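PDB 1W5T: ORC1-type DNA replication protein 2 from Aeropyrum pernix, which binds DNA and ATP and takes part in regulating DNA replication, pairing an AAA+ ATPase domain with a C-terminal winged-helix domain. Local coordinates for residues 312-317 against 365-370; 316-321 against 394-399. All coordinates share one frame; numbering follows the deposited sequence.

Both contacts are built on helix 308-322 of the C-terminal winged-helix domain, and their centres lie about 9 Å apart. In contact 1 Leu314 and Ile317 of this helix meet the turn and strand at 365-370, while in contact 2 Ala318 and Glu319, which follow them, pack on helix 392-408; the two segments of the helix overlap at Leu316 and Ile317. The two patches touch where CG of Leu314 lies 4.2 Å from CD2 of Leu395, and Arg315 continues the packing, its NH1 3.6 Å from CG2 of Ile396. Contacts 1 and 2 are centred about 22 Å and 24 Å from the centre of the chain, away from the ATP-binding residues.

Contact 1: residues 312-317 against 365-370; sequences IILRLI and LGLVDA
Leu314 reaches from helix 312-317 with both methyl groups in use. Its CD2 meets CD1 of Leu367 at 3.7 Å, the two side chains crossing at about a right angle, while CD1 lies 3.9 Å from CG1 of Val368 and 4.1 Å from CB of Leu367. CD1 thus bridges two consecutive residues of the facing segment, whereas CD2 meets Leu367 alone. CG1 of Val368 is in turn shared, since CD1 of Ile317, one helical turn beyond Leu314, comes within 4.2 Å of it. The contact is wholly apolar and modest, burying 175 Å² over both sides.

Torsions account for the reach of Leu314. Its CB does not point straight at the facing segment, but with CG anti to the backbone N (chi1 -174°) the methyls swing toward Leu367 and Val368. Ile317 and Val368 already direct their CB atoms at each other's segments and meet through one methyl each.

Behind Leu367, Gly366 ends helix 352-364 in a Schellman motif; its positive phi (70°) turns the chain out of the helix and into strand 368-372. Backbone hydrogen bonds of Leu367 with Ala387 and of Asp369 with Arg385 then join this part of the chain to the neighbouring strand region. Strand 382-386 also packs on the helix itself, through Leu386 on Leu314 and Phe384 on Ile317, and Leu362 lies against Val368 from helix 352-364. These side chains form part of the apolar interior between helix 308-322, a member of the three-helix core, and the small antiparallel sheet, as is characteristic of a winged-helix domain.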
ATOM      1  N   ILE A 312     -25.733  -1.960  -5.884  1.00 22.17           N
ATOM      2  CA  ILE A 312     -26.970  -2.381  -5.232  1.00 21.64           C
ATOM      3  C   ILE A 312     -26.766  -3.589  -4.272  1.00 21.08           C
ATOM      4  O   ILE A 312     -27.305  -3.623  -3.175  1.00 20.94           O
ATOM      5  CB  ILE A 312     -28.107  -2.649  -6.282  1.00 21.06           C
ATOM      6  CG1 ILE A 312     -28.581  -1.342  -6.891  1.00 19.28           C
ATOM      7  CG2 ILE A 312     -29.312  -3.289  -5.636  1.00 18.99           C
ATOM      8  CD1 ILE A 312     -28.936  -1.489  -8.346  1.00 17.64           C
ATOM      9  N   ILE A 313     -25.979  -4.551  -4.703  1.00 20.93           N
ATOM     10  CA  ILE A 313     -25.674  -5.741  -3.919  1.00 21.06           C
ATOM     11  C   ILE A 313     -24.783  -5.423  -2.724  1.00 20.84           C
ATOM     12  O   ILE A 313     -25.044  -5.898  -1.582  1.00 20.60           O
ATOM     13  CB  ILE A 313     -25.043  -6.820  -4.807  1.00 20.67           C
ATOM     14  CG1 ILE A 313     -26.005  -7.151  -5.968  1.00 21.82           C
ATOM     15  CG2 ILE A 313     -24.713  -8.046  -3.960  1.00 20.33           C
ATOM     16  CD1 ILE A 313     -25.341  -7.896  -7.194  1.00 24.20           C
ATOM     17  N   LEU A 314     -23.763  -4.603  -2.967  1.00 20.24           N
ATOM     18  CA  LEU A 314     -22.934  -4.096  -1.880  1.00 20.67           C
ATOM     19  C   LEU A 314     -23.773  -3.400  -0.789  1.00 20.83           C
ATOM     20  O   LEU A 314     -23.612  -3.656   0.406  1.00 20.21           O
ATOM     21  CB  LEU A 314     -21.822  -3.172  -2.399  1.00 19.15           C
ATOM     22  CG  LEU A 314     -20.794  -2.697  -1.360  1.00 18.14           C
ATOM     23  CD1 LEU A 314     -20.204  -3.892  -0.622  1.00 17.77           C
ATOM     24  CD2 LEU A 314     -19.643  -1.879  -2.009  1.00 16.58           C
ATOM     25  N   ARG A 315     -24.666  -2.526  -1.224  1.00 21.93           N
ATOM     26  CA  ARG A 315     -25.559  -1.826  -0.318  1.00 23.68           C
ATOM     27  C   ARG A 315     -26.376  -2.792   0.543  1.00 23.99           C
ATOM     28  O   ARG A 315     -26.472  -2.628   1.753  1.00 23.48           O
ATOM     29  CB  ARG A 315     -26.496  -0.896  -1.096  1.00 24.24           C
ATOM     30  CG  ARG A 315     -27.106   0.168  -0.209  1.00 25.07           C
ATOM     31  CD  ARG A 315     -28.574   0.355  -0.387  1.00 26.46           C
ATOM     32  NE  ARG A 315     -28.997   1.688   0.049  1.00 29.63           N
ATOM     33  CZ  ARG A 315     -29.680   1.934   1.170  1.00 32.42           C
ATOM     34  NH1 ARG A 315     -30.026   3.175   1.469  1.00 34.12           N
ATOM     35  NH2 ARG A 315     -30.030   0.948   1.997  1.00 31.89           N
ATOM     36  N   LEU A 316     -26.920  -3.820  -0.091  1.00 24.51           N
ATOM     37  CA  LEU A 316     -27.789  -4.739   0.604  1.00 25.81           C
ATOM     38  C   LEU A 316     -27.021  -5.551   1.642  1.00 26.57           C
ATOM     39  O   LEU A 316     -27.491  -5.752   2.762  1.00 26.73           O
ATOM     40  CB  LEU A 316     -28.501  -5.654  -0.391  1.00 25.83           C
ATOM     41  CG  LEU A 316     -29.602  -5.064  -1.269  1.00 25.61           C
ATOM     42  CD1 LEU A 316     -29.798  -5.988  -2.436  1.00 25.21           C
ATOM     43  CD2 LEU A 316     -30.932  -4.842  -0.509  1.00 25.18           C
ATOM     44  N   ILE A 317     -25.820  -6.002   1.261  1.00 27.42           N
ATOM     45  CA  ILE A 317     -24.935  -6.714   2.166  1.00 26.63           C
ATOM     46  C   ILE A 317     -24.567  -5.797   3.327  1.00 28.02           C
ATOM     47  O   ILE A 317     -24.549  -6.227   4.462  1.00 28.16           O
ATOM     48  CB  ILE A 317     -23.711  -7.218   1.412  1.00 25.81           C
ATOM     49  CG1 ILE A 317     -24.117  -8.366   0.480  1.00 24.50           C
ATOM     50  CG2 ILE A 317     -22.592  -7.622   2.373  1.00 24.26           C
ATOM     51  CD1 ILE A 317     -22.971  -9.094  -0.258  1.00 15.16           C
ATOM     52  N   LEU A 365     -12.597  -7.962  -4.364  1.00 23.55           N
ATOM     53  CA  LEU A 365     -12.185  -6.590  -4.070  1.00 22.88           C
ATOM     54  C   LEU A 365     -12.026  -6.439  -2.572  1.00 22.71           C
ATOM     55  O   LEU A 365     -11.711  -5.349  -2.094  1.00 21.80           O
ATOM     56  CB  LEU A 365     -13.162  -5.531  -4.600  1.00 21.73           C
ATOM     57  CG  LEU A 365     -13.181  -5.141  -6.090  1.00 22.85           C
ATOM     58  CD1 LEU A 365     -14.464  -4.357  -6.444  1.00 20.91           C
ATOM     59  CD2 LEU A 365     -11.940  -4.348  -6.538  1.00 21.45           C
ATOM     60  N   GLY A 366     -12.265  -7.538  -1.856  1.00 22.55           N
ATOM     61  CA  GLY A 366     -12.189  -7.568  -0.412  1.00 23.41           C
ATOM     62  C   GLY A 366     -13.285  -6.818   0.306  1.00 23.74           C
ATOM     63  O   GLY A 366     -13.183  -6.573   1.505  1.00 24.27           O
ATOM     64  N   LEU A 367     -14.323  -6.432  -0.418  1.00 23.52           N
ATOM     65  CA  LEU A 367     -15.408  -5.641   0.169  1.00 24.25           C
ATOM     66  C   LEU A 367     -16.358  -6.513   0.985  1.00 24.64           C
ATOM     67  O   LEU A 367     -16.985  -6.043   1.924  1.00 24.00           O
ATOM     68  CB  LEU A 367     -16.205  -4.889  -0.902  1.00 23.39           C
ATOM     69  CG  LEU A 367     -15.480  -3.718  -1.546  1.00 23.32           C
ATOM     70  CD1 LEU A 367     -16.250  -3.199  -2.752  1.00 20.39           C
ATOM     71  CD2 LEU A 367     -15.244  -2.622  -0.497  1.00 24.62           C
ATOM     72  N   VAL A 368     -16.467  -7.781   0.595  1.00 25.85           N
ATOM     73  CA  VAL A 368     -17.389  -8.694   1.227  1.00 26.61           C
ATOM     74  C   VAL A 368     -16.686 -10.018   1.452  1.00 28.15           C
ATOM     75  O   VAL A 368     -15.935 -10.473   0.594  1.00 28.45           O
ATOM     76  CB  VAL A 368     -18.753  -8.832   0.423  1.00 26.85           C
ATOM     77  CG1 VAL A 368     -19.088  -7.589  -0.351  1.00 25.43           C
ATOM     78  CG2 VAL A 368     -18.794 -10.027  -0.500  1.00 24.94           C
ATOM     79  N   ASP A 369     -16.883 -10.626   2.619  1.00 29.80           N
ATOM     80  CA  ASP A 369     -16.424 -12.018   2.785  1.00 31.36           C
ATOM     81  C   ASP A 369     -17.552 -12.998   2.441  1.00 32.15           C
ATOM     82  O   ASP A 369     -18.739 -12.738   2.684  1.00 31.35           O
ATOM     83  CB  ASP A 369     -15.837 -12.338   4.174  1.00 31.06           C
ATOM     84  CG  ASP A 369     -15.045 -11.185   4.779  1.00 31.94           C
ATOM     85  OD1 ASP A 369     -13.980 -10.809   4.241  1.00 31.85           O
ATOM     86  OD2 ASP A 369     -15.403 -10.620   5.826  1.00 33.10           O
ATOM     87  N   ALA A 370     -17.135 -14.111   1.853  1.00 33.66           N
ATOM     88  CA  ALA A 370     -18.004 -15.216   1.475  1.00 35.50           C
ATOM     89  C   ALA A 370     -17.517 -16.491   2.166  1.00 37.42           C
ATOM     90  O   ALA A 370     -16.309 -16.754   2.224  1.00 38.17           O
ATOM     91  CB  ALA A 370     -18.000 -15.398  -0.025  1.00 34.74           C
TER

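Contact 2: residues 316-321 against 394-399; sequences LIAEAT and RLIEVV
The apolar packing centres on Ala318, whose CB faces helix 394-399 and sits 3.9 Å from CG1 of Ile396. CD2 of Leu395 borders the same methyl more loosely, at 4.5 Å. Ile396 carries its CG1 branch anti to its own carbonyl carbon (chi1 -75°), and from there CD1 extends along the partner helix to lie 4.0 Å from the backbone N of Glu319. The short side chain of Ala318 lets the longer Ile396 reach the backbone there, the CA atoms of Ala318 and Ile396 being 6.7 Å apart.

The helices run nearly antiparallel, at 153°, with their axes 9.6 Å apart. Helix 392-408 follows the last strand of the winged-helix sheet and returns alongside helix 308-322, and Leu386 of that strand fills in beside both Ala318 and Leu395.

Polar groups act within helix 308-322. OG1 of Thr321 donates to the carbonyl O of Ile317, one turn earlier, at 3.1 Å, tilted 24° from the carbonyl plane. Glu319 lends CB to the edge of the packing, near CD1 of Ile396, while its OE2 forms a salt bridge with NH2 of Arg315.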
ATOM      1  N   LEU A 316     -26.920  -3.820  -0.091  1.00 24.51           N
ATOM      2  CA  LEU A 316     -27.789  -4.739   0.604  1.00 25.81           C
ATOM      3  C   LEU A 316     -27.021  -5.551   1.642  1.00 26.57           C
ATOM      4  O   LEU A 316     -27.491  -5.752   2.762  1.00 26.73           O
ATOM      5  CB  LEU A 316     -28.501  -5.654  -0.391  1.00 25.83           C
ATOM      6  CG  LEU A 316     -29.602  -5.064  -1.269  1.00 25.61           C
ATOM      7  CD1 LEU A 316     -29.798  -5.988  -2.436  1.00 25.21           C
ATOM      8  CD2 LEU A 316     -30.932  -4.842  -0.509  1.00 25.18           C
ATOM      9  N   ILE A 317     -25.820  -6.002   1.261  1.00 27.42           N
ATOM     10  CA  ILE A 317     -24.935  -6.714   2.166  1.00 26.63           C
ATOM     11  C   ILE A 317     -24.567  -5.797   3.327  1.00 28.02           C
ATOM     12  O   ILE A 317     -24.549  -6.227   4.462  1.00 28.16           O
ATOM     13  CB  ILE A 317     -23.711  -7.218   1.412  1.00 25.81           C
ATOM     14  CG1 ILE A 317     -24.117  -8.366   0.480  1.00 24.50           C
ATOM     15  CG2 ILE A 317     -22.592  -7.622   2.373  1.00 24.26           C
ATOM     16  CD1 ILE A 317     -22.971  -9.094  -0.258  1.00 15.16           C
ATOM     17  N   ALA A 318     -24.305  -4.529   3.043  1.00 29.90           N
ATOM     18  CA  ALA A 318     -24.023  -3.538   4.104  1.00 31.60           C
ATOM     19  C   ALA A 318     -25.188  -3.341   5.068  1.00 33.03           C
ATOM     20  O   ALA A 318     -24.996  -3.435   6.258  1.00 33.12           O
ATOM     21  CB  ALA A 318     -23.600  -2.202   3.527  1.00 30.68           C
ATOM     22  N   GLU A 319     -26.398  -3.091   4.578  1.00 35.09           N
ATOM     23  CA  GLU A 319     -27.527  -2.949   5.513  1.00 37.57           C
ATOM     24  C   GLU A 319     -27.853  -4.182   6.370  1.00 38.40           C
ATOM     25  O   GLU A 319     -28.293  -4.041   7.486  1.00 38.45           O
ATOM     26  CB  GLU A 319     -28.784  -2.412   4.830  1.00 37.49           C
ATOM     27  CG  GLU A 319     -29.392  -3.323   3.798  1.00 39.97           C
ATOM     28  CD  GLU A 319     -30.430  -2.606   2.952  1.00 45.10           C
ATOM     29  OE1 GLU A 319     -31.521  -3.177   2.727  1.00 47.08           O
ATOM     30  OE2 GLU A 319     -30.159  -1.470   2.501  1.00 47.16           O
ATOM     31  N   ALA A 320     -27.624  -5.381   5.853  1.00 40.07           N
ATOM     32  CA  ALA A 320     -27.806  -6.582   6.647  1.00 41.99           C
ATOM     33  C   ALA A 320     -26.834  -6.589   7.836  1.00 43.58           C
ATOM     34  O   ALA A 320     -27.112  -7.209   8.877  1.00 44.27           O
ATOM     35  CB  ALA A 320     -27.622  -7.814   5.793  1.00 41.60           C
ATOM     36  N   THR A 321     -25.722  -5.869   7.684  1.00 44.50           N
ATOM     37  CA  THR A 321     -24.689  -5.797   8.710  1.00 45.50           C
ATOM     38  C   THR A 321     -25.040  -4.762   9.776  1.00 46.32           C
ATOM     39  O   THR A 321     -24.945  -5.040  10.971  1.00 46.38           O
ATOM     40  CB  THR A 321     -23.333  -5.495   8.043  1.00 45.27           C
ATOM     41  OG1 THR A 321     -23.006  -6.574   7.150  1.00 44.86           O
ATOM     42  CG2 THR A 321     -22.217  -5.499   9.056  1.00 44.78           C
ATOM     43  N   ARG A 394     -21.426   4.862   6.542  1.00 41.82           N
ATOM     44  CA  ARG A 394     -20.647   5.752   5.679  1.00 41.59           C
ATOM     45  C   ARG A 394     -20.680   5.198   4.245  1.00 40.86           C
ATOM     46  O   ARG A 394     -20.895   5.948   3.284  1.00 40.75           O
ATOM     47  CB  ARG A 394     -19.195   5.884   6.167  1.00 42.28           C
ATOM     48  CG  ARG A 394     -18.903   7.041   7.154  1.00 44.55           C
ATOM     49  CD  ARG A 394     -18.263   8.321   6.536  1.00 49.38           C
ATOM     50  NE  ARG A 394     -17.705   8.142   5.182  1.00 51.57           N
ATOM     51  CZ  ARG A 394     -17.756   9.046   4.187  1.00 51.01           C
ATOM     52  NH1 ARG A 394     -18.350  10.226   4.367  1.00 50.16           N
ATOM     53  NH2 ARG A 394     -17.200   8.766   3.006  1.00 50.17           N
ATOM     54  N   LEU A 395     -20.502   3.878   4.120  1.00 39.68           N
ATOM     55  CA  LEU A 395     -20.549   3.170   2.830  1.00 38.66           C
ATOM     56  C   LEU A 395     -21.930   3.202   2.136  1.00 38.25           C
ATOM     57  O   LEU A 395     -22.020   3.597   0.965  1.00 37.56           O
ATOM     58  CB  LEU A 395     -20.041   1.729   2.980  1.00 38.19           C
ATOM     59  CG  LEU A 395     -20.004   0.825   1.739  1.00 37.82           C
ATOM     60  CD1 LEU A 395     -19.000   1.323   0.737  1.00 37.90           C
ATOM     61  CD2 LEU A 395     -19.664  -0.609   2.127  1.00 37.99           C
ATOM     62  N   ILE A 396     -22.988   2.789   2.846  1.00 37.67           N
ATOM     63  CA  ILE A 396     -24.375   2.944   2.353  1.00 37.56           C
ATOM     64  C   ILE A 396     -24.586   4.350   1.758  1.00 37.81           C
ATOM     65  O   ILE A 396     -25.032   4.490   0.630  1.00 37.78           O
ATOM     66  CB  ILE A 396     -25.422   2.670   3.471  1.00 36.71           C
ATOM     67  CG1 ILE A 396     -25.552   1.182   3.749  1.00 37.00           C
ATOM     68  CG2 ILE A 396     -26.808   3.218   3.104  1.00 36.54           C
ATOM     69  CD1 ILE A 396     -26.014   0.871   5.141  1.00 33.09           C
ATOM     70  N   GLU A 397     -24.245   5.375   2.523  1.00 38.29           N
ATOM     71  CA  GLU A 397     -24.302   6.747   2.052  1.00 39.16           C
ATOM     72  C   GLU A 397     -23.583   6.896   0.705  1.00 38.71           C
ATOM     73  O   GLU A 397     -24.221   7.227  -0.293  1.00 38.76           O
ATOM     74  CB  GLU A 397     -23.642   7.664   3.085  1.00 39.71           C
ATOM     75  CG  GLU A 397     -24.589   8.316   4.080  1.00 42.20           C
ATOM     76  CD  GLU A 397     -24.208   9.772   4.379  1.00 45.31           C
ATOM     77  OE1 GLU A 397     -23.701  10.044   5.505  1.00 47.21           O
ATOM     78  OE2 GLU A 397     -24.404  10.643   3.483  1.00 43.75           O
ATOM     79  N   VAL A 398     -22.268   6.635   0.680  1.00 38.27           N
ATOM     80  CA  VAL A 398     -21.430   6.807  -0.518  1.00 37.63           C
ATOM     81  C   VAL A 398     -22.034   6.072  -1.707  1.00 37.37           C
ATOM     82  O   VAL A 398     -22.217   6.631  -2.802  1.00 37.34           O
ATOM     83  CB  VAL A 398     -19.972   6.305  -0.284  1.00 37.84           C
ATOM     84  CG1 VAL A 398     -19.117   6.460  -1.529  1.00 38.95           C
ATOM     85  CG2 VAL A 398     -19.305   7.047   0.852  1.00 38.10           C
ATOM     86  N   VAL A 399     -22.387   4.821  -1.462  1.00 36.64           N
ATOM     87  CA  VAL A 399     -22.905   3.941  -2.489  1.00 36.24           C
ATOM     88  C   VAL A 399     -24.187   4.484  -3.107  1.00 36.65           C
ATOM     89  O   VAL A 399     -24.320   4.497  -4.345  1.00 35.82           O
ATOM     90  CB  VAL A 399     -23.029   2.486  -1.951  1.00 35.47           C
ATOM     91  CG1 VAL A 399     -23.717   1.563  -2.934  1.00 33.20           C
ATOM     92  CG2 VAL A 399     -21.627   1.968  -1.630  1.00 34.86           C
TER